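Long-range contact in uncharacterized HTH-type transcriptional regulator yydK (Bacillus subtilis subsp. subtilis, PDB 3BWG), which probably binds DNA through a GntR-type winged helix-turn-helix domain and acts as a transcription regulator, with a UTRA domain as its second module: residues 115-128 against 139-152. Residues are numbered along the deposited sequence; the frame is centred on the assembly and turned at random.
Sequences LNIGMDEDIYYVKR and YEESYYTKSIVTYL. With EDO (1,2-ethanediol), chain H.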
loop_
_atom_site.group_PDB
_atom_site.type_symbol
_atom_site.label_atom_id
_atom_site.label_comp_id
_atom_site.label_asym_id
_atom_site.label_seq_id
_atom_site.Cartn_x
_atom_site.Cartn_y
_atom_site.Cartn_z
ATOM N N LEU B 115 17.173 -0.406 12.110
ATOM C CA LEU B 115 16.673 -0.885 13.395
ATOM C C LEU B 115 16.804 0.131 14.526
ATOM O O LEU B 115 16.350 -0.116 15.633
ATOM C CB LEU B 115 17.398 -2.178 13.775
ATOM C CG LEU B 115 17.068 -3.367 12.875
ATOM C CD1 LEU B 115 17.983 -4.518 13.269
ATOM C CD2 LEU B 115 15.536 -3.748 12.970
ATOM N N ASN B 116 17.459 1.260 14.260
ATOM C CA ASN B 116 17.747 2.250 15.292
ATOM C C ASN B 116 18.575 1.736 16.425
ATOM O O ASN B 116 18.259 2.038 17.572
ATOM C CB ASN B 116 16.443 2.716 15.964
ATOM C CG ASN B 116 16.011 4.024 15.496
ATOM O OD1 ASN B 116 15.571 4.178 14.341
ATOM N ND2 ASN B 116 16.164 5.032 16.369
ATOM N N ILE B 117 19.588 0.939 16.150
ATOM C CA ILE B 117 20.400 0.401 17.242
ATOM C C ILE B 117 21.873 0.783 17.141
ATOM O O ILE B 117 22.355 1.254 16.099
ATOM C CB ILE B 117 20.273 -1.124 17.359
ATOM C CG1 ILE B 117 20.543 -1.808 16.001
ATOM C CG2 ILE B 117 18.916 -1.472 17.976
ATOM C CD1 ILE B 117 20.517 -3.340 16.080
ATOM N N GLY B 118 22.584 0.593 18.244
ATOM C CA GLY B 118 24.042 0.726 18.220
ATOM C C GLY B 118 24.583 -0.453 17.416
ATOM O O GLY B 118 23.933 -1.525 17.328
HETATM N N MSE B 119 25.765 -0.273 16.831
HETATM C CA MSE B 119 26.381 -1.361 16.063
HETATM C C MSE B 119 26.945 -2.508 16.909
HETATM O O MSE B 119 27.261 -3.593 16.382
HETATM C CB MSE B 119 27.402 -0.811 15.073
HETATM C CG MSE B 119 26.720 -0.158 13.879
HETATM SE SE MSE B 119 28.005 0.860 12.949
HETATM C CE MSE B 119 29.231 -0.650 12.548
ATOM N N ASP B 120 27.035 -2.288 18.220
ATOM C CA ASP B 120 27.456 -3.371 19.100
ATOM C C ASP B 120 26.281 -4.160 19.682
ATOM O O ASP B 120 26.493 -5.057 20.505
ATOM C CB ASP B 120 28.408 -2.874 20.207
ATOM C CG ASP B 120 29.397 -3.967 20.671
ATOM O OD1 ASP B 120 29.626 -4.957 19.936
ATOM O OD2 ASP B 120 29.964 -3.835 21.775
ATOM N N GLU B 121 25.059 -3.834 19.253
ATOM C CA GLU B 121 23.881 -4.575 19.694
ATOM C C GLU B 121 23.691 -5.830 18.811
ATOM O O GLU B 121 23.724 -5.738 17.572
ATOM C CB GLU B 121 22.632 -3.677 19.667
ATOM C CG GLU B 121 22.630 -2.489 20.649
ATOM C CD GLU B 121 21.241 -1.811 20.767
ATOM O OE1 GLU B 121 20.239 -2.497 21.125
ATOM O OE2 GLU B 121 21.153 -0.588 20.482
ATOM N N ASP B 122 23.537 -6.996 19.435
ATOM C CA ASP B 122 23.343 -8.245 18.677
ATOM C C ASP B 122 22.053 -8.246 17.842
ATOM O O ASP B 122 21.002 -7.756 18.283
ATOM C CB ASP B 122 23.266 -9.437 19.627
ATOM C CG ASP B 122 24.593 -9.781 20.258
ATOM O OD1 ASP B 122 25.636 -9.302 19.770
ATOM O OD2 ASP B 122 24.592 -10.560 21.233
ATOM N N ILE B 123 22.128 -8.767 16.629
ATOM C CA ILE B 123 20.911 -9.027 15.863
ATOM C C ILE B 123 20.891 -10.516 15.536
ATOM O O ILE B 123 21.972 -11.126 15.526
ATOM C CB ILE B 123 20.772 -8.119 14.590
ATOM C CG1 ILE B 123 21.992 -8.173 13.648
ATOM C CG2 ILE B 123 20.577 -6.655 15.019
ATOM C CD1 ILE B 123 21.904 -9.170 12.481
ATOM N N TYR B 124 19.693 -11.094 15.335
ATOM C CA TYR B 124 19.556 -12.345 14.573
ATOM C C TYR B 124 19.587 -12.050 13.092
ATOM O O TYR B 124 18.853 -11.177 12.628
ATOM C CB TYR B 124 18.237 -13.044 14.837
ATOM C CG TYR B 124 18.305 -13.921 16.019
ATOM C CD1 TYR B 124 17.730 -13.531 17.233
ATOM C CD2 TYR B 124 19.001 -15.110 15.956
ATOM C CE1 TYR B 124 17.812 -14.346 18.344
ATOM C CE2 TYR B 124 19.121 -15.936 17.074
ATOM C CZ TYR B 124 18.521 -15.561 18.251
ATOM O OH TYR B 124 18.641 -16.388 19.341
ATOM N N TYR B 125 20.403 -12.798 12.346
ATOM C CA TYR B 125 20.480 -12.586 10.912
ATOM C C TYR B 125 19.879 -13.760 10.199
ATOM O O TYR B 125 20.238 -14.893 10.480
ATOM C CB TYR B 125 21.944 -12.426 10.486
ATOM C CG TYR B 125 22.185 -12.470 8.995
ATOM C CD1 TYR B 125 21.934 -11.343 8.209
ATOM C CD2 TYR B 125 22.700 -13.624 8.366
ATOM C CE1 TYR B 125 22.145 -11.364 6.863
ATOM C CE2 TYR B 125 22.938 -13.641 6.992
ATOM C CZ TYR B 125 22.641 -12.499 6.253
ATOM O OH TYR B 125 22.852 -12.423 4.895
ATOM N N VAL B 126 18.986 -13.503 9.252
ATOM C CA VAL B 126 18.460 -14.607 8.463
ATOM C C VAL B 126 18.585 -14.414 6.962
ATOM O O VAL B 126 18.418 -13.304 6.445
ATOM C CB VAL B 126 17.058 -15.169 8.971
ATOM C CG1 VAL B 126 16.581 -14.495 10.231
ATOM C CG2 VAL B 126 16.001 -15.314 7.865
ATOM N N LYS B 127 19.007 -15.472 6.285
ATOM C CA LYS B 127 19.146 -15.451 4.853
ATOM C C LYS B 127 18.334 -16.665 4.369
ATOM O O LYS B 127 18.584 -17.800 4.821
ATOM C CB LYS B 127 20.618 -15.570 4.464
ATOM C CG LYS B 127 20.832 -15.511 2.947
ATOM C CD LYS B 127 22.227 -15.967 2.477
ATOM C CE LYS B 127 23.235 -14.827 2.624
ATOM N NZ LYS B 127 24.570 -15.312 2.116
ATOM N N ARG B 128 17.340 -16.432 3.506
ATOM C CA ARG B 128 16.488 -17.523 3.062
ATOM C C ARG B 128 15.897 -17.297 1.672
ATOM O O ARG B 128 15.699 -16.149 1.212
ATOM C CB ARG B 128 15.409 -17.851 4.117
ATOM C CG ARG B 128 14.237 -16.898 4.215
ATOM C CD ARG B 128 13.353 -17.196 5.409
ATOM N NE ARG B 128 12.438 -16.068 5.590
ATOM C CZ ARG B 128 11.288 -16.095 6.252
ATOM N NH1 ARG B 128 10.870 -17.209 6.843
ATOM N NH2 ARG B 128 10.562 -14.988 6.316
ATOM N N TYR B 139 14.290 -14.019 -2.445
ATOM C CA TYR B 139 15.520 -14.221 -1.775
ATOM C C TYR B 139 15.515 -13.066 -0.766
ATOM O O TYR B 139 15.311 -11.904 -1.146
ATOM C CB TYR B 139 16.685 -14.092 -2.796
ATOM C CG TYR B 139 18.042 -13.899 -2.144
ATOM C CD1 TYR B 139 18.540 -14.849 -1.240
ATOM C CD2 TYR B 139 18.815 -12.777 -2.406
ATOM C CE1 TYR B 139 19.753 -14.671 -0.592
ATOM C CE2 TYR B 139 20.059 -12.593 -1.779
ATOM C CZ TYR B 139 20.523 -13.559 -0.872
ATOM O OH TYR B 139 21.749 -13.420 -0.229
ATOM N N GLU B 140 15.716 -13.393 0.510
ATOM C CA GLU B 140 15.626 -12.422 1.571
ATOM C C GLU B 140 16.792 -12.419 2.566
ATOM O O GLU B 140 17.331 -13.445 2.938
ATOM C CB GLU B 140 14.290 -12.602 2.306
ATOM C CG GLU B 140 14.285 -12.248 3.810
ATOM C CD GLU B 140 13.016 -12.699 4.534
ATOM O OE1 GLU B 140 12.681 -12.127 5.567
ATOM O OE2 GLU B 140 12.320 -13.602 4.051
ATOM N N GLU B 141 17.136 -11.235 3.049
ATOM C CA GLU B 141 17.996 -11.119 4.195
ATOM C C GLU B 141 17.192 -10.296 5.162
ATOM O O GLU B 141 16.638 -9.237 4.783
ATOM C CB GLU B 141 19.277 -10.358 3.837
ATOM C CG GLU B 141 20.319 -11.158 3.065
ATOM C CD GLU B 141 21.570 -10.312 2.755
ATOM O OE1 GLU B 141 22.594 -10.417 3.482
ATOM O OE2 GLU B 141 21.509 -9.520 1.788
ATOM N N SER B 142 17.089 -10.774 6.405
ATOM C CA SER B 142 16.495 -9.953 7.440
ATOM C C SER B 142 17.297 -9.904 8.724
ATOM O O SER B 142 18.130 -10.769 9.000
ATOM C CB SER B 142 15.047 -10.328 7.694
ATOM O OG SER B 142 14.908 -11.712 7.636
ATOM N N TYR B 143 17.048 -8.853 9.494
ATOM C CA TYR B 143 17.815 -8.586 10.682
ATOM C C TYR B 143 16.867 -8.246 11.793
ATOM O O TYR B 143 16.110 -7.320 11.682
ATOM C CB TYR B 143 18.730 -7.382 10.449
ATOM C CG TYR B 143 19.551 -7.417 9.179
ATOM C CD1 TYR B 143 20.913 -7.721 9.218
ATOM C CD2 TYR B 143 18.979 -7.087 7.952
ATOM C CE1 TYR B 143 21.683 -7.700 8.051
ATOM C CE2 TYR B 143 19.719 -7.086 6.795
ATOM C CZ TYR B 143 21.067 -7.397 6.840
ATOM O OH TYR B 143 21.797 -7.386 5.677
ATOM N N TYR B 144 16.976 -8.955 12.902
ATOM C CA TYR B 144 16.074 -8.770 14.042
ATOM C C TYR B 144 16.847 -8.363 15.246
ATOM O O TYR B 144 17.800 -9.026 15.590
ATOM C CB TYR B 144 15.366 -10.094 14.353
ATOM C CG TYR B 144 14.556 -10.569 13.202
ATOM C CD1 TYR B 144 13.161 -10.373 13.154
ATOM C CD2 TYR B 144 15.171 -11.207 12.147
ATOM C CE1 TYR B 144 12.430 -10.815 12.050
ATOM C CE2 TYR B 144 14.471 -11.644 11.065
ATOM C CZ TYR B 144 13.118 -11.452 11.016
ATOM O OH TYR B 144 12.491 -11.916 9.891
ATOM N N THR B 145 16.406 -7.302 15.912
ATOM C CA THR B 145 17.039 -6.846 17.174
ATOM C C THR B 145 16.896 -7.927 18.209
ATOM O O THR B 145 15.801 -8.261 18.556
ATOM C CB THR B 145 16.416 -5.534 17.685
ATOM O OG1 THR B 145 16.472 -4.551 16.636
ATOM C CG2 THR B 145 17.190 -4.994 18.897
ATOM N N LYS B 146 18.006 -8.491 18.666
ATOM C CA LYS B 146 18.008 -9.659 19.554
ATOM C C LYS B 146 17.423 -9.400 20.966
ATOM O O LYS B 146 16.815 -10.282 21.569
ATOM C CB LYS B 146 19.429 -10.256 19.640
ATOM C CG LYS B 146 19.432 -11.632 20.247
ATOM C CD LYS B 146 20.686 -12.379 20.030
ATOM C CE LYS B 146 20.711 -13.624 20.884
ATOM N NZ LYS B 146 20.852 -13.326 22.355
ATOM N N SER B 147 17.569 -8.180 21.483
ATOM C CA SER B 147 17.035 -7.882 22.808
ATOM C C SER B 147 15.510 -7.756 22.736
ATOM O O SER B 147 14.832 -7.809 23.749
ATOM C CB SER B 147 17.684 -6.639 23.394
ATOM O OG SER B 147 17.448 -5.512 22.579
ATOM N N ILE B 148 14.983 -7.624 21.516
ATOM C CA ILE B 148 13.532 -7.713 21.271
ATOM C C ILE B 148 13.113 -9.164 20.892
ATOM O O ILE B 148 12.286 -9.763 21.547
ATOM C CB ILE B 148 13.080 -6.722 20.170
ATOM C CG1 ILE B 148 13.476 -5.283 20.581
ATOM C CG2 ILE B 148 11.532 -6.888 19.938
ATOM C CD1 ILE B 148 13.095 -4.171 19.576
ATOM N N VAL B 149 13.684 -9.700 19.818
ATOM C CA VAL B 149 13.354 -11.065 19.340
ATOM C C VAL B 149 14.411 -11.969 19.926
ATOM O O VAL B 149 15.521 -12.105 19.384
ATOM C CB VAL B 149 13.379 -11.125 17.812
ATOM C CG1 VAL B 149 13.003 -12.506 17.347
ATOM C CG2 VAL B 149 12.461 -10.014 17.207
ATOM N N THR B 150 14.105 -12.514 21.083
ATOM C CA THR B 150 15.183 -12.919 21.971
ATOM C C THR B 150 15.799 -14.258 21.580
ATOM O O THR B 150 16.957 -14.521 21.919
ATOM C CB THR B 150 14.755 -12.934 23.446
ATOM O OG1 THR B 150 13.464 -13.534 23.539
ATOM C CG2 THR B 150 14.736 -11.499 24.034
ATOM N N TYR B 151 15.004 -15.096 20.913
ATOM C CA TYR B 151 15.479 -16.368 20.379
ATOM C C TYR B 151 14.772 -16.728 19.069
ATOM O O TYR B 151 13.572 -16.494 18.906
ATOM C CB TYR B 151 15.312 -17.489 21.410
ATOM C CG TYR B 151 15.928 -18.813 20.970
ATOM C CD1 TYR B 151 17.331 -19.001 20.954
ATOM C CD2 TYR B 151 15.116 -19.862 20.534
ATOM C CE1 TYR B 151 17.886 -20.231 20.538
ATOM C CE2 TYR B 151 15.644 -21.084 20.139
ATOM C CZ TYR B 151 17.011 -21.265 20.125
ATOM O OH TYR B 151 17.505 -22.485 19.715
ATOM N N LEU B 152 15.552 -17.268 18.122
ATOM C CA LEU B 152 15.043 -17.789 16.865
ATOM C C LEU B 152 15.691 -19.143 16.608
ATOM O O LEU B 152 16.829 -19.401 17.024
ATOM C CB LEU B 152 15.339 -16.818 15.686
ATOM C CG LEU B 152 14.538 -15.500 15.614
ATOM C CD1 LEU B 152 15.027 -14.528 14.454
ATOM C CD2 LEU B 152 13.049 -15.815 15.509
HETATM C C1 EDO H . 17.701 -9.253 -1.007
HETATM O O1 EDO H . 18.146 -9.152 -2.356
HETATM C C2 EDO H . 18.844 -9.815 -0.197
HETATM O O2 EDO H . 19.809 -8.766 -0.050
HETATM O O HOH W 1 15.400 -2.179 17.408
HETATM O O HOH W 2 20.084 -4.839 21.873
HETATM O O HOH W 3 20.414 -7.188 20.992
#
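Tyr124 and Tyr144 are opposite each other as a hydrogen-bonded pair in an antiparallel beta hairpin, strands 123-132 and 135-145 of the UTRA-domain sheet, and send their side chains to the same face. The Tyr124 ring is wrapped by the chain beyond the second strand: Leu152 CB sits over the centre of one face, a CH-pi contact 4.0 Å from the centroid, while the carbonyl oxygens of Val149 and Thr150 lie at the ring edge. On this same sheet face Val126 CG1 packs 3.6 Å from Tyr144 CE2. Farther along, Arg128 NE and NH2 both grip Glu140 OE2 within the guanidinium plane: NE (2.9 Å from OE2) comes from above the carboxylate plane and NH2 meets OE2 on the syn side, both from the same face; NH1 turns instead to the carbonyls of Val157 and His159. A leucine in place of Arg128 would probably deprive the Glu140 carboxylate of this salt bridge and those carbonyls of their shared donor. On the opposite sheet face, Tyr125 and Tyr143 run alongside each other, an oblique pair with planes at 57°. The Tyr125 side chain leaves with CG opposite the backbone N (chi1 169°), carrying its hydroxyl to Glu141, whose carboxylate stands perpendicular to the ring; Tyr125 OH donates to Glu141 OE1 over a very short 2.5 Å, and Glu141 OE2 accepts from O2 of an ethanediol probably from the crystallisation liquor.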